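PDB 6CTZ: gentamicin resistance protein from Enterococcus gallinarum, which probably inactivates aminoglycoside antibiotics such as gentamicin and kanamycin by transferring a nucleotide phosphate, with magnesium, to their 2''-hydroxyl group. Local coordinates for residues F40-S45 with N83-Y88; T139-K144 with I220-Y225; D154-L159 with Y269-L274; Q173-H178 with S259-F264. The protein carries 2 engineered substitutions. All coordinates share one frame; numbering follows the deposited sequence.

Contact 1 of 4, residues F40-S45 with N83-Y88; sequences FRFPKS and NPFVGY. With GDP (guanosine-5'-diphosphate), chain B.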
# COMPACT_ATOMS: atom_id res chain seq x y z
N PHE A 40 -4.97 14.54 -11.27
CA PHE A 40 -4.14 15.45 -10.51
C PHE A 40 -4.19 15.06 -9.04
O PHE A 40 -5.28 14.88 -8.47
CB PHE A 40 -4.50 16.92 -10.75
CG PHE A 40 -3.94 17.44 -12.03
CD1 PHE A 40 -4.62 17.26 -13.23
CD2 PHE A 40 -2.69 18.03 -12.06
CE1 PHE A 40 -4.09 17.72 -14.42
CE2 PHE A 40 -2.14 18.48 -13.24
CZ PHE A 40 -2.84 18.31 -14.43
N ARG A 41 -3.01 14.87 -8.45
CA ARG A 41 -2.89 14.22 -7.16
C ARG A 41 -2.13 15.15 -6.23
O ARG A 41 -0.98 15.52 -6.50
CB ARG A 41 -2.17 12.88 -7.33
CG ARG A 41 -2.13 12.02 -6.09
CD ARG A 41 -1.46 10.73 -6.49
NE ARG A 41 -1.13 9.75 -5.46
CZ ARG A 41 0.11 9.48 -5.06
NH1 ARG A 41 1.13 10.21 -5.50
NH2 ARG A 41 0.34 8.48 -4.22
N PHE A 42 -2.79 15.53 -5.13
CA PHE A 42 -2.36 16.60 -4.24
C PHE A 42 -2.05 16.03 -2.86
O PHE A 42 -2.96 15.52 -2.20
CB PHE A 42 -3.46 17.65 -4.13
CG PHE A 42 -3.73 18.38 -5.41
CD1 PHE A 42 -3.03 19.54 -5.73
CD2 PHE A 42 -4.70 17.93 -6.29
CE1 PHE A 42 -3.28 20.22 -6.91
CE2 PHE A 42 -4.96 18.61 -7.47
CZ PHE A 42 -4.25 19.76 -7.78
N PRO A 43 -0.81 16.13 -2.39
CA PRO A 43 -0.50 15.66 -1.03
C PRO A 43 -1.34 16.36 0.03
O PRO A 43 -1.71 17.52 -0.09
CB PRO A 43 0.99 16.01 -0.87
CG PRO A 43 1.52 15.91 -2.27
CD PRO A 43 0.41 16.47 -3.14
N LYS A 44 -1.61 15.61 1.11
CA LYS A 44 -2.40 16.12 2.21
C LYS A 44 -1.56 16.57 3.40
O LYS A 44 -2.12 17.06 4.39
CB LYS A 44 -3.44 15.07 2.65
CG LYS A 44 -4.52 14.82 1.61
CD LYS A 44 -5.31 13.53 1.88
CE LYS A 44 -6.02 13.57 3.23
NZ LYS A 44 -6.96 12.43 3.40
N SER A 45 -0.24 16.44 3.32
CA SER A 45 0.63 16.77 4.45
C SER A 45 2.06 16.84 3.93
O SER A 45 2.35 16.45 2.80
CB SER A 45 0.56 15.69 5.52
OG SER A 45 1.08 14.48 4.98
N ASN A 83 6.22 21.82 -1.51
CA ASN A 83 4.86 21.29 -1.55
C ASN A 83 4.51 20.97 -3.01
O ASN A 83 3.87 21.78 -3.69
CB ASN A 83 3.87 22.26 -0.91
CG ASN A 83 4.00 22.32 0.61
OD1 ASN A 83 3.46 21.48 1.32
ND2 ASN A 83 4.72 23.33 1.11
N PRO A 84 4.91 19.80 -3.50
CA PRO A 84 4.66 19.46 -4.91
C PRO A 84 3.27 18.87 -5.12
O PRO A 84 2.61 18.41 -4.18
CB PRO A 84 5.71 18.37 -5.17
CG PRO A 84 5.82 17.68 -3.85
CD PRO A 84 5.67 18.76 -2.80
N PHE A 85 2.85 18.85 -6.38
CA PHE A 85 1.70 18.06 -6.81
C PHE A 85 1.95 17.60 -8.24
O PHE A 85 2.83 18.13 -8.92
CB PHE A 85 0.36 18.78 -6.61
CG PHE A 85 0.13 19.93 -7.56
CD1 PHE A 85 -0.47 19.71 -8.79
CD2 PHE A 85 0.46 21.23 -7.19
CE1 PHE A 85 -0.71 20.77 -9.65
CE2 PHE A 85 0.22 22.28 -8.06
CZ PHE A 85 -0.36 22.05 -9.29
N VAL A 86 1.22 16.58 -8.68
CA VAL A 86 1.44 16.04 -10.01
C VAL A 86 0.20 15.72 -10.79
O VAL A 86 -0.82 15.58 -10.24
CB VAL A 86 2.27 14.71 -9.95
CG1 VAL A 86 3.64 14.97 -9.38
CG2 VAL A 86 1.56 13.64 -9.10
N GLY A 87 0.36 15.60 -12.09
CA GLY A 87 -0.69 15.16 -12.96
C GLY A 87 -0.20 14.03 -13.86
O GLY A 87 0.88 14.11 -14.37
N TYR A 88 -1.02 13.01 -14.04
CA TYR A 88 -0.71 11.88 -14.87
C TYR A 88 -1.93 11.37 -15.61
O TYR A 88 -2.98 11.53 -15.11
CB TYR A 88 -0.06 10.74 -14.05
CG TYR A 88 -0.81 10.21 -12.82
CD1 TYR A 88 -0.61 10.76 -11.60
CD2 TYR A 88 -1.63 9.10 -12.90
CE1 TYR A 88 -1.20 10.25 -10.48
CE2 TYR A 88 -2.24 8.60 -11.76
CZ TYR A 88 -1.99 9.18 -10.57
OH TYR A 88 -2.54 8.71 -9.40
PB GDP B . -3.09 7.81 -1.01
O1B GDP B . -1.59 7.81 -1.11
O2B GDP B . -3.65 6.44 -0.66
O3B GDP B . -3.61 8.92 -0.12
O3A GDP B . -3.61 8.20 -2.49
PA GDP B . -3.66 7.28 -3.82
O1A GDP B . -2.43 7.49 -4.66
O2A GDP B . -3.93 5.83 -3.46
O5' GDP B . -4.90 7.97 -4.61
C5' GDP B . -6.15 8.07 -3.96
C4' GDP B . -7.19 7.32 -4.76
O4' GDP B . -7.38 7.98 -6.00
C3' GDP B . -6.80 5.90 -5.14
O3' GDP B . -7.01 4.96 -4.08
C2' GDP B . -7.76 5.66 -6.28
O2' GDP B . -9.08 5.42 -5.79
C1' GDP B . -7.77 7.01 -6.97
N9 GDP B . -6.78 7.04 -8.06
C8 GDP B . -5.54 7.58 -8.04
N7 GDP B . -4.95 7.40 -9.25
C5 GDP B . -5.82 6.75 -10.04
C6 GDP B . -5.85 6.23 -11.41
O6 GDP B . -4.87 6.38 -12.17
N1 GDP B . -6.97 5.62 -11.81
C2 GDP B . -8.05 5.44 -11.02
N2 GDP B . -9.14 4.82 -11.52
N3 GDP B . -8.10 5.88 -9.75
C4 GDP B . -7.03 6.53 -9.24
O HOH W 1 2.58 19.12 0.60
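P84 and P43 open the contact between two neighbouring antiparallel strands of the five-stranded sheet in the N-lobe of a protein-kinase-like fold, where GDP binds. The carbonyl O of P84 sits 3.1 Å from CD of P43, a close backbone-to-ring touch with no hydrogen bond. F85 comes next. Its ring lies beside that of F42 in an offset stack, planes 28° apart and centroids 4.7 Å apart; CE1 of F42 sits over its face toward the rim, while CD2 of F40 meets its edge. Y4 of helix 2-11 also meets the F42 ring, edge to face. V86 carries the hydrogen-bonded pair with R41: R41 N to V86 O is 2.9 Å and nearly straight, and V86 N to R41 O is longer at 3.3 Å. G87 pairs with F40 in the non-hydrogen-bonded position, and its CA lies over the F40 ring, 3.8 Å from the centroid, a CH-pi contact. Y88 closes the run on the nucleotide side with R41. CG of R41 stands anti to the backbone N (chi1 -172°) and the chain runs extended from there to NE, which carries the guanidinium to the alpha-phosphate of GDP, where NE and NH2 both grip O1A; NH1 forms a salt bridge with E55. CD of R41 meets the edge of the Y88 ring, and Y88 OH donates to N7 of the guanine at 2.7 Å.

Contact 2 of 4, residues T139-K144 with I220-Y225; sequences TNLKNK and ISDPDY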
# COMPACT_ATOMS: atom_id res chain seq x y z
N THR A 139 13.98 0.86 5.42
CA THR A 139 13.17 0.69 6.62
C THR A 139 13.53 -0.66 7.21
O THR A 139 13.11 -1.70 6.69
CB THR A 139 11.68 0.70 6.27
OG1 THR A 139 11.34 1.93 5.64
CG2 THR A 139 10.84 0.51 7.55
N ASN A 140 14.27 -0.65 8.31
CA ASN A 140 14.49 -1.86 9.08
C ASN A 140 13.18 -2.26 9.75
O ASN A 140 12.74 -1.60 10.70
CB ASN A 140 15.58 -1.61 10.13
CG ASN A 140 15.95 -2.86 10.90
OD1 ASN A 140 15.08 -3.62 11.35
ND2 ASN A 140 17.25 -3.09 11.07
N LEU A 141 12.56 -3.33 9.26
CA LEU A 141 11.21 -3.67 9.70
C LEU A 141 11.19 -4.13 11.16
O LEU A 141 10.22 -3.86 11.88
CB LEU A 141 10.60 -4.71 8.77
CG LEU A 141 9.12 -5.01 8.98
CD1 LEU A 141 8.33 -3.71 9.05
CD2 LEU A 141 8.61 -5.90 7.85
N LYS A 142 12.24 -4.82 11.61
CA LYS A 142 12.29 -5.24 13.00
C LYS A 142 12.25 -4.04 13.94
O LYS A 142 11.51 -4.03 14.93
CB LYS A 142 13.55 -6.06 13.25
CG LYS A 142 13.64 -6.63 14.65
CD LYS A 142 14.97 -7.33 14.88
CE LYS A 142 15.03 -7.95 16.27
NZ LYS A 142 16.29 -8.72 16.49
N ASN A 143 13.01 -2.99 13.61
CA ASN A 143 13.03 -1.80 14.46
C ASN A 143 11.71 -1.04 14.39
O ASN A 143 11.27 -0.46 15.39
CB ASN A 143 14.20 -0.91 14.05
CG ASN A 143 14.22 0.39 14.81
OD1 ASN A 143 14.55 0.42 16.00
ND2 ASN A 143 13.87 1.48 14.14
N LYS A 144 11.07 -1.02 13.22
CA LYS A 144 9.77 -0.36 13.10
C LYS A 144 8.73 -1.04 13.99
O LYS A 144 7.92 -0.36 14.64
CB LYS A 144 9.32 -0.38 11.64
CG LYS A 144 8.01 0.35 11.37
CD LYS A 144 7.73 0.41 9.87
CE LYS A 144 6.49 1.25 9.57
NZ LYS A 144 6.27 1.42 8.10
N ILE A 220 12.88 0.21 0.95
CA ILE A 220 13.78 -0.93 0.94
C ILE A 220 13.52 -1.66 2.25
O ILE A 220 13.86 -1.15 3.33
CB ILE A 220 15.25 -0.51 0.82
CG1 ILE A 220 15.46 0.36 -0.43
CG2 ILE A 220 16.14 -1.74 0.82
CD1 ILE A 220 14.95 -0.27 -1.70
N SER A 221 12.86 -2.81 2.18
CA SER A 221 12.40 -3.46 3.40
C SER A 221 12.20 -4.95 3.14
O SER A 221 12.74 -5.50 2.17
CB SER A 221 11.11 -2.77 3.89
OG SER A 221 10.81 -3.16 5.22
N ASP A 222 11.44 -5.59 3.99
CA ASP A 222 11.23 -7.03 3.89
C ASP A 222 10.25 -7.31 2.76
O ASP A 222 9.10 -6.87 2.83
CB ASP A 222 10.66 -7.53 5.21
CG ASP A 222 10.56 -9.03 5.29
OD1 ASP A 222 10.57 -9.72 4.24
OD2 ASP A 222 10.46 -9.53 6.43
N PRO A 223 10.65 -8.05 1.72
CA PRO A 223 9.71 -8.33 0.62
C PRO A 223 8.45 -9.04 1.07
O PRO A 223 7.40 -8.91 0.43
CB PRO A 223 10.54 -9.17 -0.36
CG PRO A 223 11.63 -9.79 0.51
CD PRO A 223 11.95 -8.72 1.51
N ASP A 224 8.50 -9.79 2.17
CA ASP A 224 7.29 -10.45 2.66
C ASP A 224 6.23 -9.45 3.10
O ASP A 224 5.05 -9.82 3.21
CB ASP A 224 7.63 -11.40 3.80
CG ASP A 224 8.48 -12.57 3.35
OD1 ASP A 224 8.45 -12.91 2.15
OD2 ASP A 224 9.17 -13.17 4.20
N TYR A 225 6.61 -8.20 3.38
CA TYR A 225 5.60 -7.22 3.76
C TYR A 225 4.59 -6.97 2.64
O TYR A 225 3.44 -6.62 2.90
CB TYR A 225 6.22 -5.89 4.22
CG TYR A 225 5.17 -5.02 4.84
CD1 TYR A 225 4.77 -5.23 6.16
CD2 TYR A 225 4.51 -4.04 4.10
CE1 TYR A 225 3.77 -4.48 6.73
CE2 TYR A 225 3.50 -3.27 4.67
CZ TYR A 225 3.14 -3.49 5.99
OH TYR A 225 2.14 -2.75 6.57
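L141, T139 and S221 have the largest buried areas here, where the start of helix 141-155 joins the loop between strand 209-212 and helix 228-234 in the C-lobe. T139 works through its backbone: its N donates to I220 O at 2.9 Å, and its O accepts from the S221 hydroxyl at 3.1 Å. S221 OG stands anti to its own backbone N (chi1 -166°), a turn that brings the hydroxyl up to T139 O and within 3.9 Å of L141 CB. L141, in the first turn of the helix, makes the apolar half of the contact. Its CD2 methyl packs on D222 CB at 3.7 Å. More loosely, L141 CD2 lies 4.2 Å from Y225 CD1. Just before that helix, N140 is the N-cap, its OD1 accepting from N143 N. In the 220-225 loop, D222 OD1 receives D224 N in an Asx turn that begins the short 3-10 segment, while D222 OD2 forms a salt bridge with K257. The side chain of Y225 lies about 5 Å from the bound kanamycin. Two hydrogen bonds thus fix the chain entering the helix to the loop; the D222 carboxylate is held by K257 and D224 N, while the methylene of D222 is the part that meets L141.

Contact 3 of 4, residues D154-L159 with Y269-L274; sequences DQVFPL and YLLEGL. With KAN (kanamycin a), chain E.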
# COMPACT_ATOMS: atom_id res chain seq x y z
N ASP A 154 1.71 2.24 25.43
CA ASP A 154 1.35 3.56 25.87
C ASP A 154 -0.04 4.07 25.50
O ASP A 154 -0.76 4.61 26.30
CB ASP A 154 2.34 4.45 25.16
CG ASP A 154 2.29 5.80 25.64
OD1 ASP A 154 2.27 5.93 26.84
OD2 ASP A 154 2.27 6.75 24.83
N GLN A 155 -0.41 3.89 24.24
CA GLN A 155 -1.63 4.49 23.74
C GLN A 155 -2.78 3.51 23.57
O GLN A 155 -3.94 3.92 23.60
CB GLN A 155 -1.37 5.16 22.39
CG GLN A 155 -0.17 6.08 22.39
CD GLN A 155 0.03 6.75 21.05
OE1 GLN A 155 -0.91 7.34 20.50
NE2 GLN A 155 1.24 6.67 20.51
N VAL A 156 -2.50 2.22 23.39
CA VAL A 156 -3.51 1.25 23.03
C VAL A 156 -3.88 0.34 24.20
O VAL A 156 -5.06 0.11 24.46
CB VAL A 156 -3.08 0.43 21.79
CG1 VAL A 156 -4.03 -0.74 21.57
CG2 VAL A 156 -3.02 1.33 20.56
N PHE A 157 -2.87 -0.16 24.91
CA PHE A 157 -3.15 -1.07 26.03
C PHE A 157 -4.21 -0.58 27.02
O PHE A 157 -5.07 -1.32 27.37
CB PHE A 157 -1.89 -1.50 26.77
CG PHE A 157 -1.05 -2.51 26.02
CD1 PHE A 157 -1.43 -2.99 24.80
CD2 PHE A 157 0.13 -2.94 26.55
CE1 PHE A 157 -0.66 -3.91 24.15
CE2 PHE A 157 0.90 -3.86 25.91
CZ PHE A 157 0.50 -4.34 24.71
N PRO A 158 -4.19 0.71 27.43
CA PRO A 158 -5.23 1.16 28.37
C PRO A 158 -6.64 0.92 27.88
O PRO A 158 -7.56 0.76 28.71
CB PRO A 158 -4.93 2.66 28.52
CG PRO A 158 -3.47 2.76 28.29
CD PRO A 158 -3.16 1.75 27.21
N LEU A 159 -6.86 0.88 26.57
CA LEU A 159 -8.20 0.72 26.02
C LEU A 159 -8.65 -0.74 25.97
O LEU A 159 -9.81 -1.00 25.62
CB LEU A 159 -8.26 1.30 24.60
CG LEU A 159 -7.54 2.62 24.32
CD1 LEU A 159 -7.76 3.05 22.87
CD2 LEU A 159 -7.96 3.73 25.27
N TYR A 269 -3.69 0.77 12.47
CA TYR A 269 -4.96 1.38 12.08
C TYR A 269 -5.62 2.04 13.28
O TYR A 269 -6.11 3.17 13.18
CB TYR A 269 -5.86 0.31 11.47
CG TYR A 269 -7.16 0.84 10.91
CD1 TYR A 269 -7.17 1.64 9.76
CD2 TYR A 269 -8.37 0.53 11.50
CE1 TYR A 269 -8.35 2.11 9.23
CE2 TYR A 269 -9.56 1.00 10.97
CZ TYR A 269 -9.55 1.79 9.84
OH TYR A 269 -10.73 2.26 9.32
N LEU A 270 -5.64 1.36 14.43
CA LEU A 270 -6.17 1.96 15.64
C LEU A 270 -5.37 3.18 16.06
O LEU A 270 -5.94 4.20 16.46
CB LEU A 270 -6.20 0.92 16.76
CG LEU A 270 -6.63 1.44 18.13
CD1 LEU A 270 -8.00 2.10 18.03
CD2 LEU A 270 -6.65 0.29 19.12
N LEU A 271 -4.03 3.11 15.96
CA LEU A 271 -3.21 4.26 16.34
C LEU A 271 -3.52 5.48 15.48
O LEU A 271 -3.49 6.62 15.97
CB LEU A 271 -1.73 3.90 16.25
CG LEU A 271 -1.18 3.16 17.47
CD1 LEU A 271 0.21 2.65 17.18
CD2 LEU A 271 -1.17 4.08 18.68
N GLU A 272 -3.82 5.27 14.20
CA GLU A 272 -4.21 6.38 13.34
C GLU A 272 -5.52 6.99 13.80
O GLU A 272 -5.68 8.22 13.78
CB GLU A 272 -4.33 5.90 11.89
CG GLU A 272 -3.01 5.53 11.24
CD GLU A 272 -2.22 6.74 10.76
OE1 GLU A 272 -1.03 6.56 10.41
OE2 GLU A 272 -2.78 7.85 10.72
N GLY A 273 -6.47 6.16 14.23
CA GLY A 273 -7.72 6.69 14.77
C GLY A 273 -7.51 7.45 16.06
O GLY A 273 -8.16 8.48 16.29
N LEU A 274 -6.62 6.96 16.92
CA LEU A 274 -6.30 7.68 18.15
C LEU A 274 -5.65 9.02 17.85
O LEU A 274 -5.96 10.04 18.49
CB LEU A 274 -5.40 6.82 19.03
CG LEU A 274 -6.07 5.61 19.68
CD1 LEU A 274 -5.03 4.63 20.19
CD2 LEU A 274 -6.98 6.06 20.81
C1 KAN E . -7.69 -0.90 7.23
C2 KAN E . -7.89 -1.92 8.35
C3 KAN E . -8.92 -2.95 7.91
C4 KAN E . -10.21 -2.20 7.61
C5 KAN E . -9.99 -1.15 6.52
C6 KAN E . -11.25 -0.33 6.26
C7 KAN E . -4.48 -0.46 3.04
C8 KAN E . -4.74 0.61 4.09
C9 KAN E . -5.37 -0.01 5.34
C10 KAN E . -6.64 -0.79 5.01
C11 KAN E . -6.37 -1.82 3.91
C12 KAN E . -5.77 -1.17 2.67
C13 KAN E . -3.49 2.52 4.93
C14 KAN E . -2.32 3.34 4.42
C15 KAN E . -1.02 2.63 4.83
C16 KAN E . -1.00 2.44 6.34
C17 KAN E . -2.25 1.71 6.78
C18 KAN E . -2.29 1.63 8.30
N1 KAN E . -10.94 0.68 5.26
N2 KAN E . -7.59 -2.54 3.54
N3 KAN E . -3.86 0.15 1.86
N4 KAN E . 0.17 3.37 4.41
O5 KAN E . -8.90 -0.26 6.82
O6 KAN E . -6.65 -2.57 8.61
O7 KAN E . -9.16 -3.91 8.95
O8 KAN E . -11.20 -3.13 7.17
O9 KAN E . -7.07 -1.57 6.13
O10 KAN E . -5.71 1.03 6.27
O11 KAN E . -3.47 1.21 4.37
O12 KAN E . -3.40 2.42 6.35
O13 KAN E . -2.45 3.47 3.00
O14 KAN E . 0.13 1.65 6.76
O15 KAN E . -3.47 0.94 8.71
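V156 points its side chain toward helix 251-276, and its two methyls meet three leucines. From CB, which bears both methyls, CG1 stands anti to the backbone N (chi1 170°) and runs tip to tip into L270, 3.7 Å from CD2. CG2, also close to L270, enters the angle between two more leucines: it is 3.8 Å from L271 CD2 and 3.9 Å from L274 CD1, the V156 side chain crossing those of L271 and L274 at about a right angle. No hydrogen bond passes between the segments; the contact is methyl packing, with the leucines one turn apart (L270 and L274) and L271 beside them lining the same side of the helix. This is the helical C-lobe of the aminoglycoside phosphotransferase fold, and here the end of helix 141-155 and the 3-10 turn after it lie against helix 251-276. Q155 extends across L271, setting its amide OE1 3.7 Å from L271 CD2, while its backbone O meets L274 CD1 at 3.6 Å. At the outer end L159 and L274 reach toward each other, CD1 to CD2 3.7 Å apart. The Y269 side chain leads from the same helix into the antibiotic pocket: kanamycin C2 lies over the centre of its ring face, and CE1 is 3.4 Å from the sugar-ring oxygen O5. Its hydroxyl is hydrogen-bonded to E284 of helix 279-296.

Contact 4 of 4, residues Q173-H178 with S259-F264; sequences QSYMTH and SLFVTF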
# COMPACT_ATOMS: atom_id res chain seq x y z
N GLN A 173 5.77 -10.58 20.63
CA GLN A 173 6.89 -11.42 21.03
C GLN A 173 7.14 -12.55 20.04
O GLN A 173 8.30 -12.89 19.77
CB GLN A 173 6.70 -11.94 22.45
CG GLN A 173 6.81 -10.86 23.51
CD GLN A 173 7.96 -9.90 23.25
OE1 GLN A 173 7.76 -8.76 22.83
NE2 GLN A 173 9.18 -10.37 23.48
N SER A 174 6.08 -13.12 19.46
CA SER A 174 6.27 -14.19 18.48
C SER A 174 7.04 -13.69 17.26
O SER A 174 7.87 -14.42 16.70
CB SER A 174 4.92 -14.78 18.08
OG SER A 174 4.37 -15.54 19.14
N TYR A 175 6.79 -12.45 16.84
CA TYR A 175 7.58 -11.88 15.77
C TYR A 175 9.00 -11.59 16.24
O TYR A 175 9.98 -12.06 15.64
CB TYR A 175 6.93 -10.61 15.21
CG TYR A 175 7.81 -9.89 14.22
CD1 TYR A 175 7.89 -10.32 12.90
CD2 TYR A 175 8.61 -8.83 14.62
CE1 TYR A 175 8.72 -9.68 11.99
CE2 TYR A 175 9.44 -8.19 13.73
CZ TYR A 175 9.49 -8.61 12.41
OH TYR A 175 10.32 -7.98 11.51
N MET A 176 9.13 -10.84 17.34
CA MET A 176 10.42 -10.26 17.70
C MET A 176 11.45 -11.32 18.10
O MET A 176 12.65 -11.12 17.86
CB MET A 176 10.25 -9.24 18.83
CG MET A 176 9.49 -7.97 18.41
SD MET A 176 10.33 -6.93 17.19
CE MET A 176 11.95 -6.74 17.94
N THR A 177 11.02 -12.44 18.68
CA THR A 177 11.95 -13.42 19.21
C THR A 177 12.32 -14.53 18.23
O THR A 177 13.06 -15.45 18.61
CB THR A 177 11.42 -14.05 20.51
OG1 THR A 177 10.23 -14.79 20.23
CG2 THR A 177 11.12 -12.97 21.54
N HIS A 178 11.84 -14.49 16.99
CA HIS A 178 12.11 -15.56 16.03
C HIS A 178 12.91 -15.03 14.84
O HIS A 178 12.33 -14.33 13.98
CB HIS A 178 10.82 -16.20 15.54
CG HIS A 178 10.17 -17.09 16.54
ND1 HIS A 178 9.20 -16.65 17.41
CD2 HIS A 178 10.36 -18.41 16.82
CE1 HIS A 178 8.81 -17.65 18.18
NE2 HIS A 178 9.50 -18.73 17.84
N SER A 259 0.67 -13.09 8.76
CA SER A 259 -0.44 -12.86 9.67
C SER A 259 -0.02 -12.01 10.86
O SER A 259 -0.83 -11.24 11.39
CB SER A 259 -1.04 -14.20 10.13
OG SER A 259 -0.28 -14.78 11.18
N LEU A 260 1.24 -12.13 11.29
CA LEU A 260 1.76 -11.24 12.32
C LEU A 260 1.78 -9.80 11.81
O LEU A 260 1.35 -8.88 12.52
CB LEU A 260 3.15 -11.70 12.77
CG LEU A 260 3.14 -13.01 13.58
CD1 LEU A 260 4.53 -13.65 13.59
CD2 LEU A 260 2.64 -12.81 15.00
N PHE A 261 2.25 -9.58 10.58
CA PHE A 261 2.16 -8.25 9.98
C PHE A 261 0.72 -7.76 9.95
O PHE A 261 0.46 -6.56 10.14
CB PHE A 261 2.70 -8.26 8.54
CG PHE A 261 4.19 -8.50 8.42
CD1 PHE A 261 5.05 -8.24 9.47
CD2 PHE A 261 4.71 -9.00 7.24
CE1 PHE A 261 6.41 -8.46 9.34
CE2 PHE A 261 6.06 -9.23 7.10
CZ PHE A 261 6.91 -8.96 8.15
N VAL A 262 -0.25 -8.65 9.68
CA VAL A 262 -1.65 -8.24 9.67
C VAL A 262 -2.08 -7.76 11.06
O VAL A 262 -2.77 -6.74 11.18
CB VAL A 262 -2.57 -9.35 9.14
CG1 VAL A 262 -4.03 -8.98 9.33
CG2 VAL A 262 -2.29 -9.61 7.66
N THR A 263 -1.69 -8.49 12.11
CA THR A 263 -1.96 -8.02 13.47
C THR A 263 -1.39 -6.62 13.68
O THR A 263 -2.07 -5.72 14.20
CB THR A 263 -1.38 -8.98 14.51
OG1 THR A 263 -1.94 -10.29 14.34
CG2 THR A 263 -1.65 -8.47 15.95
N PHE A 264 -0.14 -6.42 13.29
CA PHE A 264 0.49 -5.12 13.51
C PHE A 264 -0.20 -4.04 12.69
O PHE A 264 -0.30 -2.89 13.14
CB PHE A 264 1.99 -5.19 13.20
CG PHE A 264 2.70 -6.30 13.95
CD1 PHE A 264 2.25 -6.73 15.19
CD2 PHE A 264 3.82 -6.91 13.40
CE1 PHE A 264 2.90 -7.76 15.87
CE2 PHE A 264 4.46 -7.94 14.06
CZ PHE A 264 4.01 -8.36 15.30
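Y175 and L260 mark the closest backbone approach, their CA atoms 6.8 Å apart, where the last turn of helix 162-176 meets the middle of helix 251-276. The first helix ends here: T177 N and T177 OG1 reach Q173 O from opposite faces of its plane, and H178 ND1 donates to S174 O at 2.7 Å, in the carbonyl plane on a lone pair. Y175 does most of the packing. With CG anti to the backbone N (chi1 172°), its ring swings toward two phenylalanines. F264 comes with its edge to the tyrosine face, offset, the planes 83° apart; its CZ also touches Y175 CB at 3.7 Å. F261 meets the ring obliquely, CE1 to CE1 3.7 Å, at planes 55° apart. L260 adds a methyl, CD1 standing 4.2 Å from Y175 CB, and its CD2 lies 4.3 Å from S174 CB, whose hydroxyl bonds back to L170 O. The three rings form an aromatic cluster with further ring neighbours: F172 stacks on F264, and Y225 meets F261. Helix 141-155 packs against it through I145 on Y175 and L148 on F264, helix 179-182 places Y181 on both Y175 and L260, and V228 of helix 228-234 lies on F261.

How the contacts relate
From the N terminus, contact 1 comes first: segment 40-45 meets 83-88 after 37 residues that include helix 46-62 and strand 73-78, and it closes before any other opens. The remaining three belong to the helical part. Contact 2 starts at the head of helix 141-155 and contact 3 at its tail; contact 2 closes at 220-225, between the two segments of contact 3, so the two cross. Contact 4, opening at 173-178, also crosses contact 2 but lies nested inside contact 3, both ending on helix 251-276. Contacts 2 and 4 touch, L141 CD2 lying 3.5 Å from F261 CZ; contact 1, at the GDP site, touches none of the others.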